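Local coordinates for protein RhCC (Rhodococcus jostii, PDB 4U5R) that probably acts as a cofactor-independent oxygenase of the tautomerase superfamily, and can bind magnesium, at residues 1-13 against 38-51. The protein carries 1 engineered substitution. Residues are numbered along the deposited sequence; the frame is centred on the assembly and turned at random.
Sequences PYWEIFTPENAFT and YVVVLFKDMPKETM
The Phe6 ring lies alongside the extended chain of Lys44, its CE1 packed 3.3 Å from Lys44 CD, while Met46 SD meets the ring edge in a Met-aromatic contact, 5.3 Å from the centroid and 76° off the normal. With CG anti to the carbonyl carbon (chi1 -64°) and the later torsions near 180°, Lys44 carries its ammonium past the ring to a salt bridge with Glu4, NZ to OE2 modelled at 2.4 Å, too short to be trusted. A serine in place of Phe6 would probably leave the lysine methylenes and Met46 sulfur without their flat partner. On the other face, Ile5 CD1 touches Val41 CG1 and sits 3.9 Å from Phe43 CE1, where Phe12 also packs. In the turn after strand 2-8, Asn10 N donates to Asp45 OD2 (3.0 Å), meeting it from above the carboxylate plane, and a water joins Asp45 OD1 to Phe12 N. Seven backbone bonds, from Val40 N to Pro1 O through Met46 N to Thr7 O, set the parallel register. Helix 14-32 covers the Trp3 face, Tyr28 receiving the indole N-H; Val40 to Leu42 pair with an antiparallel strand of the second subunit. Glu4 OE1 and Tyr2 OH hydrogen-bond a Tris molecule, probably from crystallisation, which may mark a pocket. Strands 2-8 and 40-46, joined through helix 14-32, form the beta-alpha-beta unit characteristic of the tautomerase superfamily, here in a trimer.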
loop_
_atom_site.group_PDB
_atom_site.type_symbol
_atom_site.label_atom_id
_atom_site.label_comp_id
_atom_site.label_asym_id
_atom_site.label_seq_id
_atom_site.Cartn_x
_atom_site.Cartn_y
_atom_site.Cartn_z
ATOM N N PRO B 1 11.016 -5.844 5.783
ATOM C CA PRO B 1 10.556 -4.578 5.209
ATOM C C PRO B 1 10.114 -4.754 3.769
ATOM O O PRO B 1 10.657 -5.572 3.026
ATOM C CB PRO B 1 11.793 -3.679 5.303
ATOM C CG PRO B 1 12.618 -4.300 6.387
ATOM C CD PRO B 1 12.409 -5.761 6.241
ATOM N N TYR B 2 9.128 -3.965 3.385
ATOM C CA TYR B 2 8.554 -4.058 2.056
ATOM C C TYR B 2 8.683 -2.721 1.354
ATOM O O TYR B 2 7.984 -1.784 1.711
ATOM C CB TYR B 2 7.094 -4.480 2.190
ATOM C CG TYR B 2 6.262 -4.418 0.948
ATOM C CD1 TYR B 2 6.329 -5.427 -0.001
ATOM C CD2 TYR B 2 5.352 -3.385 0.756
ATOM C CE1 TYR B 2 5.526 -5.386 -1.134
ATOM C CE2 TYR B 2 4.555 -3.329 -0.373
ATOM C CZ TYR B 2 4.653 -4.340 -1.315
ATOM O OH TYR B 2 3.862 -4.328 -2.441
ATOM N N TRP B 3 9.577 -2.630 0.370
ATOM C CA TRP B 3 9.817 -1.366 -0.333
ATOM C C TRP B 3 9.276 -1.371 -1.750
ATOM O O TRP B 3 9.466 -2.333 -2.498
ATOM C CB TRP B 3 11.311 -1.053 -0.412
ATOM C CG TRP B 3 11.978 -0.619 0.841
ATOM C CD1 TRP B 3 12.047 -1.300 2.031
ATOM C CD2 TRP B 3 12.744 0.571 1.012
ATOM N NE1 TRP B 3 12.783 -0.576 2.941
ATOM C CE2 TRP B 3 13.224 0.574 2.336
ATOM C CE3 TRP B 3 13.045 1.654 0.178
ATOM C CZ2 TRP B 3 14.006 1.614 2.847
ATOM C CZ3 TRP B 3 13.832 2.687 0.684
ATOM C CH2 TRP B 3 14.289 2.661 2.010
ATOM N N GLU B 4 8.625 -0.277 -2.119
ATOM C CA GLU B 4 8.241 -0.031 -3.493
ATOM C C GLU B 4 8.966 1.191 -3.999
ATOM O O GLU B 4 8.879 2.240 -3.380
ATOM C CB GLU B 4 6.755 0.210 -3.600
ATOM C CG GLU B 4 5.882 -0.988 -3.377
ATOM C CD GLU B 4 4.428 -0.579 -3.362
ATOM O OE1 GLU B 4 4.047 0.209 -2.467
ATOM O OE2 GLU B 4 3.683 -0.994 -4.269
ATOM N N ILE B 5 9.652 1.069 -5.132
ATOM C CA ILE B 5 10.302 2.221 -5.734
ATOM C C ILE B 5 9.775 2.424 -7.145
ATOM O O ILE B 5 10.009 1.613 -8.035
ATOM C CB ILE B 5 11.841 2.053 -5.715
ATOM C CG1 ILE B 5 12.300 1.848 -4.263
ATOM C CG2 ILE B 5 12.527 3.260 -6.345
ATOM C CD1 ILE B 5 13.790 1.674 -4.076
ATOM N N PHE B 6 9.010 3.493 -7.316
ATOM C CA PHE B 6 8.399 3.846 -8.590
ATOM C C PHE B 6 9.289 4.830 -9.320
ATOM O O PHE B 6 9.505 5.929 -8.832
ATOM C CB PHE B 6 7.021 4.475 -8.364
ATOM C CG PHE B 6 6.028 3.566 -7.703
ATOM C CD1 PHE B 6 5.215 2.747 -8.465
ATOM C CD2 PHE B 6 5.866 3.578 -6.322
ATOM C CE1 PHE B 6 4.271 1.934 -7.864
ATOM C CE2 PHE B 6 4.931 2.760 -5.712
ATOM C CZ PHE B 6 4.138 1.930 -6.482
ATOM N N THR B 7 9.811 4.440 -10.482
ATOM C CA THR B 7 10.779 5.257 -11.232
ATOM C C THR B 7 10.340 5.570 -12.660
ATOM O O THR B 7 9.545 4.827 -13.238
ATOM C CB THR B 7 12.145 4.550 -11.358
ATOM O OG1 THR B 7 12.027 3.463 -12.285
ATOM C CG2 THR B 7 12.623 4.024 -10.017
ATOM N N PRO B 8 10.878 6.652 -13.247
ATOM C CA PRO B 8 10.769 6.788 -14.700
ATOM C C PRO B 8 11.254 5.513 -15.353
ATOM O O PRO B 8 12.212 4.920 -14.845
ATOM C CB PRO B 8 11.710 7.955 -15.022
ATOM C CG PRO B 8 11.738 8.765 -13.779
ATOM C CD PRO B 8 11.600 7.783 -12.633
ATOM N N GLU B 9 10.603 5.094 -16.436
ATOM C CA GLU B 9 11.014 3.902 -17.165
ATOM C C GLU B 9 12.508 3.911 -17.433
ATOM O O GLU B 9 13.053 4.921 -17.854
ATOM C CB GLU B 9 10.275 3.793 -18.494
ATOM C CG GLU B 9 9.085 2.874 -18.495
ATOM C CD GLU B 9 8.663 2.520 -19.903
ATOM O OE1 GLU B 9 8.442 3.453 -20.703
ATOM O OE2 GLU B 9 8.581 1.312 -20.219
ATOM N N ASN B 10 13.154 2.783 -17.162
ATOM C CA ASN B 10 14.561 2.556 -17.503
ATOM C C ASN B 10 15.552 3.451 -16.749
ATOM O O ASN B 10 16.721 3.554 -17.131
ATOM C CB ASN B 10 14.758 2.699 -19.027
ATOM C CG ASN B 10 13.752 1.878 -19.829
ATOM O OD1 ASN B 10 13.090 2.393 -20.732
ATOM N ND2 ASN B 10 13.623 0.600 -19.496
ATOM N N ALA B 11 15.112 4.062 -15.649
ATOM C CA ALA B 11 16.005 4.885 -14.836
ATOM C C ALA B 11 17.190 4.086 -14.297
ATOM O O ALA B 11 18.319 4.590 -14.256
ATOM C CB ALA B 11 15.240 5.521 -13.669
ATOM N N PHE B 12 16.920 2.852 -13.865
ATOM C CA PHE B 12 17.934 2.002 -13.249
ATOM C C PHE B 12 18.270 0.767 -14.067
ATOM O O PHE B 12 17.380 0.078 -14.576
ATOM C CB PHE B 12 17.480 1.550 -11.860
ATOM C CG PHE B 12 17.317 2.669 -10.873
ATOM C CD1 PHE B 12 18.159 3.766 -10.887
ATOM C CD2 PHE B 12 16.327 2.599 -9.904
ATOM C CE1 PHE B 12 18.007 4.780 -9.960
ATOM C CE2 PHE B 12 16.170 3.610 -8.975
ATOM C CZ PHE B 12 17.002 4.705 -9.008
ATOM N N THR B 13 19.564 0.477 -14.157
ATOM C CA THR B 13 20.045 -0.769 -14.755
ATOM C C THR B 13 19.864 -1.914 -13.770
ATOM O O THR B 13 19.647 -1.676 -12.583
ATOM C CB THR B 13 21.535 -0.682 -15.135
ATOM O OG1 THR B 13 22.314 -0.513 -13.945
ATOM C CG2 THR B 13 21.791 0.477 -16.097
ATOM N N TYR B 38 14.419 -10.819 4.594
ATOM C CA TYR B 38 13.260 -10.012 5.021
ATOM C C TYR B 38 13.100 -8.760 4.161
ATOM O O TYR B 38 11.980 -8.268 3.983
ATOM C CB TYR B 38 13.362 -9.553 6.485
ATOM C CG TYR B 38 13.047 -10.574 7.554
ATOM C CD1 TYR B 38 12.838 -11.906 7.240
ATOM C CD2 TYR B 38 12.964 -10.190 8.882
ATOM C CE1 TYR B 38 12.567 -12.836 8.231
ATOM C CE2 TYR B 38 12.682 -11.105 9.878
ATOM C CZ TYR B 38 12.490 -12.422 9.543
ATOM O OH TYR B 38 12.230 -13.331 10.534
ATOM N N VAL B 39 14.211 -8.236 3.645
ATOM C CA VAL B 39 14.177 -6.964 2.918
ATOM C C VAL B 39 13.828 -7.173 1.441
ATOM O O VAL B 39 14.637 -7.666 0.649
ATOM C CB VAL B 39 15.527 -6.219 3.039
ATOM C CG1 VAL B 39 15.389 -4.788 2.552
ATOM C CG2 VAL B 39 16.000 -6.211 4.481
ATOM N N VAL B 40 12.614 -6.764 1.090
ATOM C CA VAL B 40 12.099 -6.913 -0.268
ATOM C C VAL B 40 11.988 -5.523 -0.902
ATOM O O VAL B 40 11.410 -4.592 -0.315
ATOM C CB VAL B 40 10.728 -7.628 -0.274
ATOM C CG1 VAL B 40 10.120 -7.626 -1.667
ATOM C CG2 VAL B 40 10.860 -9.058 0.275
ATOM N N VAL B 41 12.560 -5.374 -2.091
ATOM C CA VAL B 41 12.475 -4.116 -2.827
ATOM C C VAL B 41 11.879 -4.374 -4.212
ATOM O O VAL B 41 12.429 -5.131 -5.038
ATOM C CB VAL B 41 13.850 -3.425 -2.977
ATOM C CG1 VAL B 41 13.675 -2.100 -3.710
ATOM C CG2 VAL B 41 14.496 -3.169 -1.630
ATOM N N LEU B 42 10.742 -3.748 -4.476
ATOM C CA LEU B 42 10.074 -3.925 -5.756
ATOM C C LEU B 42 10.270 -2.670 -6.605
ATOM O O LEU B 42 9.833 -1.584 -6.214
ATOM C CB LEU B 42 8.574 -4.218 -5.561
ATOM C CG LEU B 42 8.190 -5.327 -4.569
ATOM C CD1 LEU B 42 6.680 -5.522 -4.535
ATOM C CD2 LEU B 42 8.891 -6.634 -4.925
ATOM N N PHE B 43 10.951 -2.821 -7.740
ATOM C CA PHE B 43 11.133 -1.715 -8.677
ATOM C C PHE B 43 10.018 -1.674 -9.707
ATOM O O PHE B 43 9.735 -2.662 -10.385
ATOM C CB PHE B 43 12.487 -1.817 -9.382
ATOM C CG PHE B 43 13.641 -1.578 -8.476
ATOM C CD1 PHE B 43 14.057 -0.285 -8.204
ATOM C CD2 PHE B 43 14.295 -2.632 -7.870
ATOM C CE1 PHE B 43 15.097 -0.047 -7.338
ATOM C CE2 PHE B 43 15.355 -2.405 -7.013
ATOM C CZ PHE B 43 15.762 -1.103 -6.756
ATOM N N LYS B 44 9.380 -0.519 -9.825
ATOM C CA LYS B 44 8.235 -0.396 -10.706
ATOM C C LYS B 44 8.498 0.732 -11.700
ATOM O O LYS B 44 8.461 1.914 -11.346
ATOM C CB LYS B 44 6.963 -0.168 -9.871
ATOM C CG LYS B 44 6.632 -1.371 -8.959
ATOM C CD LYS B 44 5.568 -1.056 -7.915
ATOM C CE LYS B 44 5.146 -2.291 -7.146
ATOM N NZ LYS B 44 3.883 -2.020 -6.407
ATOM N N ASP B 45 8.807 0.349 -12.938
ATOM C CA ASP B 45 9.018 1.303 -14.011
ATOM C C ASP B 45 7.694 1.936 -14.424
ATOM O O ASP B 45 6.725 1.234 -14.733
ATOM C CB ASP B 45 9.689 0.617 -15.210
ATOM C CG ASP B 45 11.203 0.743 -15.185
ATOM O OD1 ASP B 45 11.746 1.337 -14.232
ATOM O OD2 ASP B 45 11.855 0.242 -16.121
ATOM N N MET B 46 7.649 3.265 -14.396
ATOM C CA MET B 46 6.456 3.993 -14.804
ATOM C C MET B 46 6.670 4.657 -16.148
ATOM O O MET B 46 7.585 5.474 -16.299
ATOM C CB MET B 46 6.083 5.056 -13.771
ATOM C CG MET B 46 5.835 4.497 -12.385
ATOM S SD MET B 46 4.396 3.404 -12.310
ATOM C CE MET B 46 3.024 4.522 -12.607
ATOM N N PRO B 47 5.841 4.302 -17.135
ATOM C CA PRO B 47 5.886 4.973 -18.441
ATOM C C PRO B 47 5.652 6.476 -18.337
ATOM O O PRO B 47 5.043 6.938 -17.367
ATOM C CB PRO B 47 4.747 4.303 -19.220
ATOM C CG PRO B 47 4.578 2.969 -18.588
ATOM C CD PRO B 47 4.904 3.164 -17.126
ATOM N N LYS B 48 6.144 7.235 -19.315
ATOM C CA LYS B 48 5.828 8.660 -19.389
ATOM C C LYS B 48 4.310 8.880 -19.333
ATOM O O LYS B 48 3.526 8.024 -19.765
ATOM C CB LYS B 48 6.415 9.282 -20.663
ATOM C CG LYS B 48 7.934 9.360 -20.674
ATOM C CD LYS B 48 8.419 10.301 -21.771
ATOM C CE LYS B 48 9.936 10.329 -21.858
ATOM N NZ LYS B 48 10.479 9.068 -22.434
ATOM N N GLU B 49 3.915 10.019 -18.764
ATOM C CA GLU B 49 2.511 10.396 -18.589
ATOM C C GLU B 49 1.729 9.389 -17.740
ATOM O O GLU B 49 0.556 9.118 -18.000
ATOM C CB GLU B 49 1.823 10.579 -19.948
ATOM C CG GLU B 49 2.625 11.399 -20.951
ATOM C CD GLU B 49 3.058 12.743 -20.400
ATOM O OE1 GLU B 49 2.176 13.560 -20.070
ATOM O OE2 GLU B 49 4.283 12.981 -20.302
ATOM N N THR B 50 2.374 8.843 -16.712
ATOM C CA THR B 50 1.651 8.025 -15.734
ATOM C C THR B 50 1.835 8.502 -14.291
ATOM O O THR B 50 1.040 8.151 -13.427
ATOM C CB THR B 50 2.046 6.523 -15.825
ATOM O OG1 THR B 50 3.427 6.335 -15.485
ATOM C CG2 THR B 50 1.782 5.980 -17.234
ATOM N N MET B 51 2.873 9.290 -14.020
ATOM C CA MET B 51 3.094 9.832 -12.683
ATOM C C MET B 51 2.781 11.314 -12.715
ATOM O O MET B 51 3.497 12.080 -13.360
ATOM C CB MET B 51 4.536 9.619 -12.200
ATOM C CG MET B 51 5.037 8.172 -12.215
ATOM S SD MET B 51 6.734 7.943 -11.599
ATOM C CE MET B 51 6.507 8.025 -9.819
HETATM O O HOH W 1 14.446 1.077 -14.165
#